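Local coordinates for protein arylsulfatase (Pseudoalteromonas sp. MB47, PDB 7AJ0) that probably removes sulfate groups from the polysaccharide fucoidan in an exo-acting manner, and binds a calcium ion, at residues E32-K35 with V36-K40; I403-T406 with A407-L410; Y381-S384 with L385-G389; K42-E45 with A46-R50; V19-P22 with N23-P26. One frame throughout, in Å; residues are numbered along the deposited sequence.

How the contacts relate
Along the chain the order is contact 5, 1, 4, 3, 2. Contacts 1 and 4 are successive parts of helix 31-48, their centres about 15 Å apart, while contact 3 closes helix 377-387 and contact 2 forms the short helix 406-409. Contact 2 lies between the other two helices, with its centre about 10 Å from those of contacts 1 and 3. Arg-386 joins all three, reaching Glu-34 and Asp-404 through salt bridges. Contact 5, a loop turn, touches contact 3 through its Met-24 and contact 2 near Ile-403, but stays about 18 Å from contact 4 between nearest atoms. The N-terminal region thus packs onto the sulfatase fold.

Contact 1 (E32-K35 with V36-K40); sequences EQEK and VAVSK
The first half of helix 31-48 brings Val-38 against Glu-34, one turn earlier on the same face. The CG2 methyl of Val-38 does the touching: it lies 3.2 Å from Glu-34 O and 3.3 Å from Glu-34 OE2, so that one methyl touches both the backbone carbonyl and the carboxylate of the same residue. Glu-34 reaches it by a fold in its chain. CG stands anti to the backbone N (chi1 174°), and the turn at chi2 (66°) then carries the carboxylate along the helix, where it crosses the valine branch at a slant. OE2 is not left to the methyl group, since it forms a salt bridge with Arg-386 of helix 377-387.

The backbone supplies the regular alpha-helical ladder of i to i+4 bonds. Val-38 N donates to Glu-34 O over 2.9 Å, and Ala-37 N to Gln-33 O over the same 2.9 Å. The outer members are a little longer, Val-36 N to Glu-32 O at 3.2 Å and Ser-39 N to Lys-35 O at 3.1 Å.

On the exposed side, Lys-35 runs back along the helix and its NZ meets Glu-32 OE2 at 3.2 Å, an i to i+3 salt bridge. The ammonium arrives on the syn side of that oxygen, 23° out of the carboxylate plane. The other side turns inward: buried Ala-37 sets its CB 3.6 Å from Gln-33 O and packs on Thr-406 and Leu-410, while the Gln-33 amide bonds to Lys-415 N and Ala-407 O.

Contact 2 (I403-T406 with A407-L410); sequences IDQT and AFLL
Gln-405 lies alongside Phe-408, both side chains pointing the same way from the start of helix 406-409. Followed outward, Gln-405 CB stands 4.1 Å from Phe-408 CB. The chain then bends at chi2 (-79°), which returns CD toward the phenyl group, 4.1 Å from Phe-408 CD2. At the tip OE1 comes 3.2 Å from Phe-408 CB and approaches the ring obliquely, with amide and ring planes 49° apart. Hydrogen bonds fix the rotation of this amide: OE1 accepts from Arg-417 N, while NE2 donates to Ser-416 OG and Asp-379 OD2.

Gln-405 is also the N-cap residue. Its carbonyl O receives Leu-409 N at 2.8 Å, nearly in line with the C=O, and a weak second bond from Phe-408 N. Just before it, Asp-404 forms an Asx turn, OD1 accepting Thr-406 N (3.0 Å) from above the carboxylate plane and Thr-406 OG1 (2.9 Å) with its syn lone pair. A water accepts from Ala-407 N and donates weakly to Asp-404 O, linking the Asx-turn residue to the first helical turn. Further along, Thr-406 and Leu-410 lie side by side, the CG2 methyl of Thr-406 meeting Leu-410 CD1 at 3.4 Å.

All the touching residues are buried. Thr-406 packs between helix 377-387 and helix 31-48, Ala-407 and Leu-410 face the latter, and Phe-408 and Leu-409 rest on strand 91-97.

Contact 3 (Y381-S384 with L385-G389); sequences YMTS and LRLGG
This is a buried i to i+4 side-chain contact, Tyr-381 with Leu-385, in the last turns of helix 377-387. Leu-385 lies over one face of the tyrosine ring: CG is 4.0 Å above the plane and offset toward the rim, and CD1 comes to 3.2 Å from Tyr-381 CE1, a tight approach. Tyr-381, with CG anti to the backbone N (chi1 169°), stands out from the helix, and Leu-385, its CG beside its own backbone N (chi1 -62°), leans back so that CD1 reaches the ring. Met-382 adds its CE methyl in the plane of the ring edge, and its SD lies 4.2 Å from Leu-385 CD1.

Beneath the side chains, Leu-385 N donates to Tyr-381 O at 3.0 Å and Leu-387 N to Thr-383 O at 3.1 Å. The helix ends in a Schellman motif at Gly-389, whose phi is positive (67°); Gly-389 N bonds to Arg-386 O, and Gly-388 N reaches Ser-384 O at 3.2 Å.

Tyr-381 OH bonds to Val-139 O, and the ring and Leu-385 both pack on helix 141-146. From another side of the helix, Arg-386 and Leu-387 touch Thr-406 of helix 406-409 and Leu-41 of helix 31-48.

Contact 4 (K42-E45 with A46-R50); sequences KNLE and AKQGR
Leu-44 and Gln-48 make the close part of this contact, one turn apart at the end of helix 31-48. The CD1 methyl of Leu-44 meets Gln-48 CG at 3.4 Å, the two chains passing at a slant. Two torsions bring the atoms together: Leu-44 turns at chi2 (62°) so that CD1 points on along the helix, and Gln-48 puts CG beside its own backbone N, facing back. That same CG sits 3.3 Å from Leu-44 O, which also receives Gln-48 N in a short bond of 2.7 Å, close to the carbonyl direction. Of the touching residues Leu-44 alone is buried.

The other faces are looser and lie at the surface. Lys-47 drapes its aliphatic chain over the preceding turn, with CG 3.4 Å and CE 3.6 Å from Asn-43 O, an acceptor already bonded to Lys-47 N. Glu-45 extends outward, its CG no nearer than 4.0 Å to Arg-50 O. Lys-42, Asn-43 and Ala-46 are likewise exposed; Ala-46 donates its backbone N to Lys-42 O and rests its CB on the carbonyls of the preceding turn.

The helix stops at Gly-49, where phi turns positive (86°). Its N still reaches Glu-45 O at 2.8 Å, but from 37° above the carbonyl plane, a departure from the straighter bond of Gln-48. Beyond it Arg-50 touches Gln-314 and the chain heads for strand 53-59. Leu-44 packs on Asn-317 and Trp-361, which places the helix end by two paired inner strands of the large mixed sheet, at the start of 318-324 and the finish of 354-360.

Contact 5 (V19-P22 with N23-P26); sequences VEKP and NMEP
Lys-21 and Asn-23 bring their side chains across each other over a tight turn before helix 31-48. Among the van der Waals contacts, the closest is Lys-21 CD to Asn-23 OD1 at 3.0 Å, the amide oxygen lying against the middle of the extended lysine chain. Asn-23 CG is held between its backbone N and carbonyl carbon (chi1 70°), a rotamer that swings the amide back over residue 21. The polar ends look elsewhere: Asn-23 ND2 donates to Met-398 O, and Lys-21 NZ bonds to Ser-396 OG. Apolar contacts flank this pair. Met-24 CG touches Lys-21 CB at 3.6 Å, and at the open end Val-19 CG2 lies beside Pro-26 CG at 4.2 Å, both side chains pointing the same way.

One direct hydrogen bond closes the turn, Met-24 N to Lys-21 O at 3.0 Å, with the donor 46° above the carbonyl plane. Two waters extend the bonding. Water 2 links Glu-20 N, from which it accepts over 2.8 Å, to Met-24 O. Water 3 donates to Pro-22 O and, over 2.7 Å, to Met-24 O, so that this carbonyl receives both waters. The backbones of Asn-23 and Glu-25 bond to Phe-400, fastening one side of the loop to the body of the protein.

The arrangement is a type I beta turn from Lys-21 to Met-24, with proline and asparagine in the two central positions, where these residues are commonly found.

Contact 1 (E32-K35 with V36-K40)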
# COMPACT_ATOMS: atom_id res chain seq x y z
N GLU A 32 -36.88 33.27 -16.44
CA GLU A 32 -38.02 32.60 -17.06
C GLU A 32 -38.58 31.51 -16.16
O GLU A 32 -39.80 31.36 -16.03
CB GLU A 32 -37.63 32.04 -18.43
CG GLU A 32 -37.24 33.10 -19.45
CD GLU A 32 -38.33 34.14 -19.66
OE1 GLU A 32 -39.51 33.76 -19.81
OE2 GLU A 32 -38.00 35.35 -19.64
N GLN A 33 -37.70 30.74 -15.52
CA GLN A 33 -38.16 29.77 -14.53
C GLN A 33 -38.86 30.46 -13.37
O GLN A 33 -39.85 29.95 -12.83
CB GLN A 33 -36.97 28.93 -14.04
CG GLN A 33 -36.36 28.04 -15.12
CD GLN A 33 -35.08 27.35 -14.68
OE1 GLN A 33 -34.19 27.09 -15.49
NE2 GLN A 33 -34.97 27.05 -13.39
N GLU A 34 -38.36 31.64 -12.97
CA GLU A 34 -38.97 32.37 -11.86
C GLU A 34 -40.38 32.82 -12.22
O GLU A 34 -41.28 32.80 -11.37
CB GLU A 34 -38.09 33.56 -11.48
CG GLU A 34 -38.69 34.49 -10.43
CD GLU A 34 -38.87 33.84 -9.07
OE1 GLU A 34 -38.32 32.74 -8.86
OE2 GLU A 34 -39.56 34.43 -8.21
N LYS A 35 -40.60 33.25 -13.47
CA LYS A 35 -41.95 33.59 -13.90
C LYS A 35 -42.89 32.40 -13.76
O LYS A 35 -44.02 32.55 -13.28
CB LYS A 35 -41.95 34.09 -15.34
CG LYS A 35 -41.58 35.55 -15.50
CD LYS A 35 -41.61 35.95 -16.97
CE LYS A 35 -40.56 37.01 -17.29
NZ LYS A 35 -40.46 37.27 -18.75
N VAL A 36 -42.44 31.22 -14.18
CA VAL A 36 -43.27 30.02 -14.05
C VAL A 36 -43.56 29.73 -12.59
O VAL A 36 -44.69 29.42 -12.21
CB VAL A 36 -42.58 28.82 -14.74
CG1 VAL A 36 -43.18 27.52 -14.24
CG2 VAL A 36 -42.71 28.93 -16.25
N ALA A 37 -42.53 29.82 -11.74
CA ALA A 37 -42.72 29.51 -10.32
C ALA A 37 -43.68 30.50 -9.66
O ALA A 37 -44.53 30.10 -8.86
CB ALA A 37 -41.38 29.51 -9.60
N VAL A 38 -43.56 31.79 -9.99
CA VAL A 38 -44.44 32.79 -9.39
C VAL A 38 -45.89 32.52 -9.79
O VAL A 38 -46.81 32.67 -8.98
CB VAL A 38 -43.99 34.20 -9.80
CG1 VAL A 38 -45.07 35.22 -9.47
CG2 VAL A 38 -42.68 34.57 -9.12
N SER A 39 -46.11 32.13 -11.05
CA SER A 39 -47.47 31.86 -11.51
C SER A 39 -48.05 30.62 -10.84
O SER A 39 -49.22 30.62 -10.43
CB SER A 39 -47.48 31.70 -13.03
OG SER A 39 -48.72 31.20 -13.47
N LYS A 40 -47.25 29.56 -10.71
CA LYS A 40 -47.74 28.34 -10.07
C LYS A 40 -48.08 28.59 -8.61
O LYS A 40 -49.11 28.10 -8.12
CB LYS A 40 -46.69 27.23 -10.19
CG LYS A 40 -46.58 26.63 -11.58
CD LYS A 40 -45.47 25.59 -11.62
CE LYS A 40 -45.58 24.71 -12.84
NZ LYS A 40 -44.53 23.65 -12.84

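Contact 2 (I403-T406 with A407-L410)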
# COMPACT_ATOMS: atom_id res chain seq x y z
N ILE A 403 -29.46 29.19 -0.93
CA ILE A 403 -30.00 29.86 -2.10
C ILE A 403 -31.43 29.39 -2.31
O ILE A 403 -31.71 28.18 -2.23
CB ILE A 403 -29.15 29.58 -3.36
CG1 ILE A 403 -27.73 30.11 -3.17
CG2 ILE A 403 -29.81 30.20 -4.58
CD1 ILE A 403 -26.73 29.57 -4.18
N ASP A 404 -32.33 30.33 -2.56
CA ASP A 404 -33.71 29.99 -2.89
C ASP A 404 -33.75 29.23 -4.22
O ASP A 404 -33.29 29.74 -5.24
CB ASP A 404 -34.56 31.25 -2.97
CG ASP A 404 -35.98 30.98 -3.42
OD1 ASP A 404 -36.44 29.83 -3.27
OD2 ASP A 404 -36.63 31.92 -3.93
N GLN A 405 -34.28 28.01 -4.19
CA GLN A 405 -34.33 27.15 -5.37
C GLN A 405 -35.76 26.92 -5.86
O GLN A 405 -36.01 25.98 -6.62
CB GLN A 405 -33.67 25.81 -5.07
CG GLN A 405 -32.17 25.89 -4.79
CD GLN A 405 -31.34 26.02 -6.05
OE1 GLN A 405 -31.84 26.45 -7.09
NE2 GLN A 405 -30.07 25.65 -5.97
N THR A 406 -36.70 27.77 -5.45
CA THR A 406 -38.09 27.59 -5.88
C THR A 406 -38.20 27.60 -7.40
O THR A 406 -38.95 26.80 -7.98
CB THR A 406 -38.97 28.67 -5.26
OG1 THR A 406 -38.99 28.52 -3.84
CG2 THR A 406 -40.39 28.58 -5.80
N ALA A 407 -37.47 28.49 -8.07
CA ALA A 407 -37.46 28.52 -9.53
C ALA A 407 -36.83 27.28 -10.13
O ALA A 407 -37.10 26.94 -11.28
CB ALA A 407 -36.72 29.77 -10.03
N PHE A 408 -35.98 26.59 -9.37
CA PHE A 408 -35.36 25.36 -9.84
C PHE A 408 -36.29 24.16 -9.66
O PHE A 408 -36.41 23.33 -10.57
CB PHE A 408 -34.03 25.16 -9.11
CG PHE A 408 -33.38 23.82 -9.34
CD1 PHE A 408 -33.09 23.39 -10.62
CD2 PHE A 408 -33.02 23.02 -8.27
CE1 PHE A 408 -32.47 22.16 -10.83
CE2 PHE A 408 -32.41 21.80 -8.47
CZ PHE A 408 -32.13 21.37 -9.75
N LEU A 409 -36.97 24.09 -8.52
CA LEU A 409 -37.82 22.94 -8.23
C LEU A 409 -39.15 22.98 -8.97
O LEU A 409 -39.72 21.92 -9.25
CB LEU A 409 -38.08 22.86 -6.72
CG LEU A 409 -36.88 22.57 -5.82
CD1 LEU A 409 -37.27 22.69 -4.35
CD2 LEU A 409 -36.31 21.19 -6.10
N LEU A 410 -39.65 24.17 -9.30
CA LEU A 410 -40.97 24.30 -9.91
C LEU A 410 -40.92 24.47 -11.42
O LEU A 410 -41.98 24.61 -12.05
CB LEU A 410 -41.72 25.49 -9.29
CG LEU A 410 -41.90 25.45 -7.77
CD1 LEU A 410 -42.72 26.64 -7.30
CD2 LEU A 410 -42.55 24.15 -7.34
O HOH W 1 -35.74 30.56 -6.75

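Contact 3 (Y381-S384 with L385-G389)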
# COMPACT_ATOMS: atom_id res chain seq x y z
N TYR A 381 -33.59 25.23 3.40
CA TYR A 381 -33.89 26.30 4.34
C TYR A 381 -34.32 27.57 3.61
O TYR A 381 -35.38 28.14 3.90
CB TYR A 381 -32.66 26.55 5.21
CG TYR A 381 -32.69 27.80 6.06
CD1 TYR A 381 -32.36 29.04 5.53
CD2 TYR A 381 -33.01 27.73 7.41
CE1 TYR A 381 -32.37 30.17 6.31
CE2 TYR A 381 -33.02 28.86 8.20
CZ TYR A 381 -32.70 30.08 7.64
OH TYR A 381 -32.72 31.21 8.42
N MET A 382 -33.51 28.02 2.65
CA MET A 382 -33.80 29.28 1.97
C MET A 382 -35.03 29.16 1.08
O MET A 382 -35.78 30.13 0.92
CB MET A 382 -32.59 29.71 1.15
CG MET A 382 -32.53 31.21 0.89
SD MET A 382 -32.43 32.18 2.41
CE MET A 382 -30.79 31.76 3.00
N THR A 383 -35.24 27.98 0.48
CA THR A 383 -36.47 27.75 -0.29
C THR A 383 -37.69 27.80 0.62
O THR A 383 -38.72 28.39 0.27
CB THR A 383 -36.37 26.41 -1.01
OG1 THR A 383 -35.24 26.41 -1.89
CG2 THR A 383 -37.64 26.13 -1.81
N SER A 384 -37.59 27.19 1.81
CA SER A 384 -38.70 27.24 2.76
C SER A 384 -39.03 28.68 3.14
O SER A 384 -40.21 29.05 3.22
CB SER A 384 -38.35 26.43 4.01
OG SER A 384 -38.18 25.06 3.71
N LEU A 385 -38.01 29.51 3.38
CA LEU A 385 -38.27 30.88 3.79
C LEU A 385 -38.98 31.67 2.70
O LEU A 385 -39.80 32.55 3.01
CB LEU A 385 -36.96 31.57 4.17
CG LEU A 385 -36.18 30.98 5.34
CD1 LEU A 385 -35.03 31.92 5.72
CD2 LEU A 385 -37.08 30.71 6.54
N ARG A 386 -38.68 31.39 1.43
CA ARG A 386 -39.33 32.12 0.35
C ARG A 386 -40.78 31.67 0.18
O ARG A 386 -41.66 32.49 -0.10
CB ARG A 386 -38.54 31.95 -0.94
CG ARG A 386 -39.16 32.65 -2.15
CD ARG A 386 -40.02 31.70 -2.95
NE ARG A 386 -40.74 32.39 -4.02
CZ ARG A 386 -40.24 32.65 -5.23
NH1 ARG A 386 -39.00 32.28 -5.53
NH2 ARG A 386 -40.98 33.28 -6.13
N LEU A 387 -41.05 30.37 0.34
CA LEU A 387 -42.42 29.89 0.23
C LEU A 387 -43.32 30.53 1.28
O LEU A 387 -44.52 30.71 1.04
CB LEU A 387 -42.46 28.37 0.37
CG LEU A 387 -41.85 27.58 -0.79
CD1 LEU A 387 -41.81 26.09 -0.48
CD2 LEU A 387 -42.62 27.83 -2.09
N GLY A 388 -42.77 30.87 2.44
CA GLY A 388 -43.49 31.58 3.48
C GLY A 388 -43.37 33.08 3.43
O GLY A 388 -44.00 33.77 4.25
N GLY A 389 -42.58 33.62 2.51
CA GLY A 389 -42.43 35.06 2.36
C GLY A 389 -41.74 35.74 3.52
O GLY A 389 -42.27 36.72 4.07

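Contact 4 (K42-E45 with A46-R50)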
# COMPACT_ATOMS: atom_id res chain seq x y z
N LYS A 42 -48.88 31.52 -7.24
CA LYS A 42 -50.01 32.43 -7.16
C LYS A 42 -51.33 31.68 -7.34
O LYS A 42 -52.25 31.83 -6.53
CB LYS A 42 -49.87 33.53 -8.22
CG LYS A 42 -50.98 34.57 -8.22
CD LYS A 42 -50.68 35.68 -9.22
CE LYS A 42 -51.49 36.94 -8.95
NZ LYS A 42 -52.92 36.79 -9.31
N ASN A 43 -51.43 30.85 -8.38
CA ASN A 43 -52.66 30.12 -8.63
C ASN A 43 -52.97 29.16 -7.50
O ASN A 43 -54.14 28.98 -7.12
CB ASN A 43 -52.57 29.37 -9.96
CG ASN A 43 -52.36 30.29 -11.14
OD1 ASN A 43 -52.59 31.50 -11.05
ND2 ASN A 43 -51.91 29.73 -12.26
N LEU A 44 -51.95 28.52 -6.93
CA LEU A 44 -52.18 27.55 -5.86
C LEU A 44 -52.76 28.23 -4.63
O LEU A 44 -53.74 27.75 -4.05
CB LEU A 44 -50.87 26.83 -5.53
CG LEU A 44 -50.93 25.78 -4.42
CD1 LEU A 44 -51.88 24.65 -4.78
CD2 LEU A 44 -49.53 25.24 -4.12
N GLU A 45 -52.17 29.35 -4.21
CA GLU A 45 -52.68 30.05 -3.04
C GLU A 45 -54.09 30.59 -3.27
O GLU A 45 -54.89 30.66 -2.34
CB GLU A 45 -51.74 31.18 -2.63
CG GLU A 45 -52.19 31.94 -1.39
CD GLU A 45 -51.06 32.70 -0.72
OE1 GLU A 45 -49.91 32.65 -1.22
OE2 GLU A 45 -51.32 33.36 0.31
N ALA A 46 -54.40 30.98 -4.51
CA ALA A 46 -55.76 31.41 -4.81
C ALA A 46 -56.75 30.26 -4.66
O ALA A 46 -57.88 30.46 -4.20
CB ALA A 46 -55.82 31.99 -6.23
N LYS A 47 -56.34 29.05 -5.04
CA LYS A 47 -57.23 27.90 -4.95
C LYS A 47 -57.24 27.30 -3.55
O LYS A 47 -58.28 26.82 -3.08
CB LYS A 47 -56.83 26.85 -5.98
CG LYS A 47 -57.11 27.26 -7.41
CD LYS A 47 -56.85 26.13 -8.39
CE LYS A 47 -55.36 25.89 -8.60
NZ LYS A 47 -55.11 24.84 -9.63
N GLN A 48 -56.09 27.30 -2.86
CA GLN A 48 -55.99 26.66 -1.55
C GLN A 48 -56.33 27.60 -0.40
O GLN A 48 -56.76 27.13 0.66
CB GLN A 48 -54.58 26.11 -1.34
CG GLN A 48 -54.21 24.99 -2.31
CD GLN A 48 -55.02 23.73 -2.07
OE1 GLN A 48 -55.15 23.26 -0.94
NE2 GLN A 48 -55.58 23.18 -3.14
N GLY A 49 -56.16 28.90 -0.59
CA GLY A 49 -56.53 29.87 0.42
C GLY A 49 -55.51 30.14 1.49
O GLY A 49 -55.81 30.88 2.44
N ARG A 50 -54.31 29.58 1.39
CA ARG A 50 -53.26 29.86 2.36
C ARG A 50 -51.93 29.34 1.82
O ARG A 50 -51.88 28.62 0.82
CB ARG A 50 -53.57 29.24 3.73
CG ARG A 50 -53.67 27.71 3.75
CD ARG A 50 -53.88 27.23 5.18
NE ARG A 50 -53.86 25.78 5.32
CZ ARG A 50 -54.95 25.01 5.41
NH1 ARG A 50 -56.16 25.55 5.38
NH2 ARG A 50 -54.82 23.70 5.54

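Contact 5 (V19-P22 with N23-P26)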
# COMPACT_ATOMS: atom_id res chain seq x y z
N VAL A 19 -25.01 39.26 -7.28
CA VAL A 19 -25.17 39.66 -5.89
C VAL A 19 -26.51 40.39 -5.74
O VAL A 19 -26.71 41.45 -6.34
CB VAL A 19 -24.01 40.55 -5.43
CG1 VAL A 19 -24.28 41.07 -4.02
CG2 VAL A 19 -22.70 39.78 -5.49
N GLU A 20 -27.41 39.82 -4.95
CA GLU A 20 -28.71 40.45 -4.67
C GLU A 20 -28.60 41.26 -3.39
O GLU A 20 -28.60 42.49 -3.42
CB GLU A 20 -29.80 39.38 -4.61
CG GLU A 20 -30.13 38.79 -5.99
CD GLU A 20 -30.37 37.29 -5.96
OE1 GLU A 20 -31.43 36.85 -5.45
OE2 GLU A 20 -29.51 36.54 -6.47
N LYS A 21 -28.48 40.58 -2.25
CA LYS A 21 -28.17 41.22 -0.97
C LYS A 21 -26.74 40.87 -0.57
O LYS A 21 -26.34 39.71 -0.71
CB LYS A 21 -29.15 40.78 0.12
CG LYS A 21 -29.17 41.67 1.36
CD LYS A 21 -30.14 41.14 2.41
CE LYS A 21 -30.00 41.87 3.75
NZ LYS A 21 -30.57 41.08 4.90
N PRO A 22 -25.96 41.83 -0.08
CA PRO A 22 -24.53 41.54 0.17
C PRO A 22 -24.27 40.35 1.07
O PRO A 22 -23.22 39.70 0.92
CB PRO A 22 -24.03 42.84 0.83
CG PRO A 22 -24.95 43.89 0.32
CD PRO A 22 -26.29 43.24 0.19
N ASN A 23 -25.17 40.03 1.99
CA ASN A 23 -24.95 38.96 2.95
C ASN A 23 -25.54 37.62 2.51
O ASN A 23 -25.71 36.72 3.35
CB ASN A 23 -25.53 39.35 4.32
CG ASN A 23 -27.04 39.37 4.31
OD1 ASN A 23 -27.66 39.77 3.32
ND2 ASN A 23 -27.65 38.93 5.41
N MET A 24 -25.88 37.48 1.23
CA MET A 24 -26.50 36.27 0.71
C MET A 24 -25.60 35.64 -0.34
O MET A 24 -25.00 36.34 -1.16
CB MET A 24 -27.87 36.58 0.08
CG MET A 24 -28.84 37.32 0.98
SD MET A 24 -29.68 36.25 2.15
CE MET A 24 -30.71 35.27 1.05
N GLU A 25 -25.52 34.32 -0.33
CA GLU A 25 -24.76 33.62 -1.36
C GLU A 25 -25.25 34.05 -2.74
O GLU A 25 -26.46 33.96 -3.01
CB GLU A 25 -24.91 32.10 -1.20
CG GLU A 25 -24.14 31.28 -2.24
CD GLU A 25 -22.63 31.44 -2.14
OE1 GLU A 25 -22.15 31.94 -1.10
OE2 GLU A 25 -21.93 31.06 -3.10
N PRO A 26 -24.37 34.53 -3.62
CA PRO A 26 -24.81 34.89 -4.97
C PRO A 26 -25.48 33.71 -5.66
O PRO A 26 -25.09 32.56 -5.47
CB PRO A 26 -23.51 35.30 -5.67
CG PRO A 26 -22.61 35.72 -4.56
CD PRO A 26 -22.94 34.83 -3.40
O HOH W 2 -26.68 37.74 -3.22
O HOH W 3 -22.97 38.08 -1.44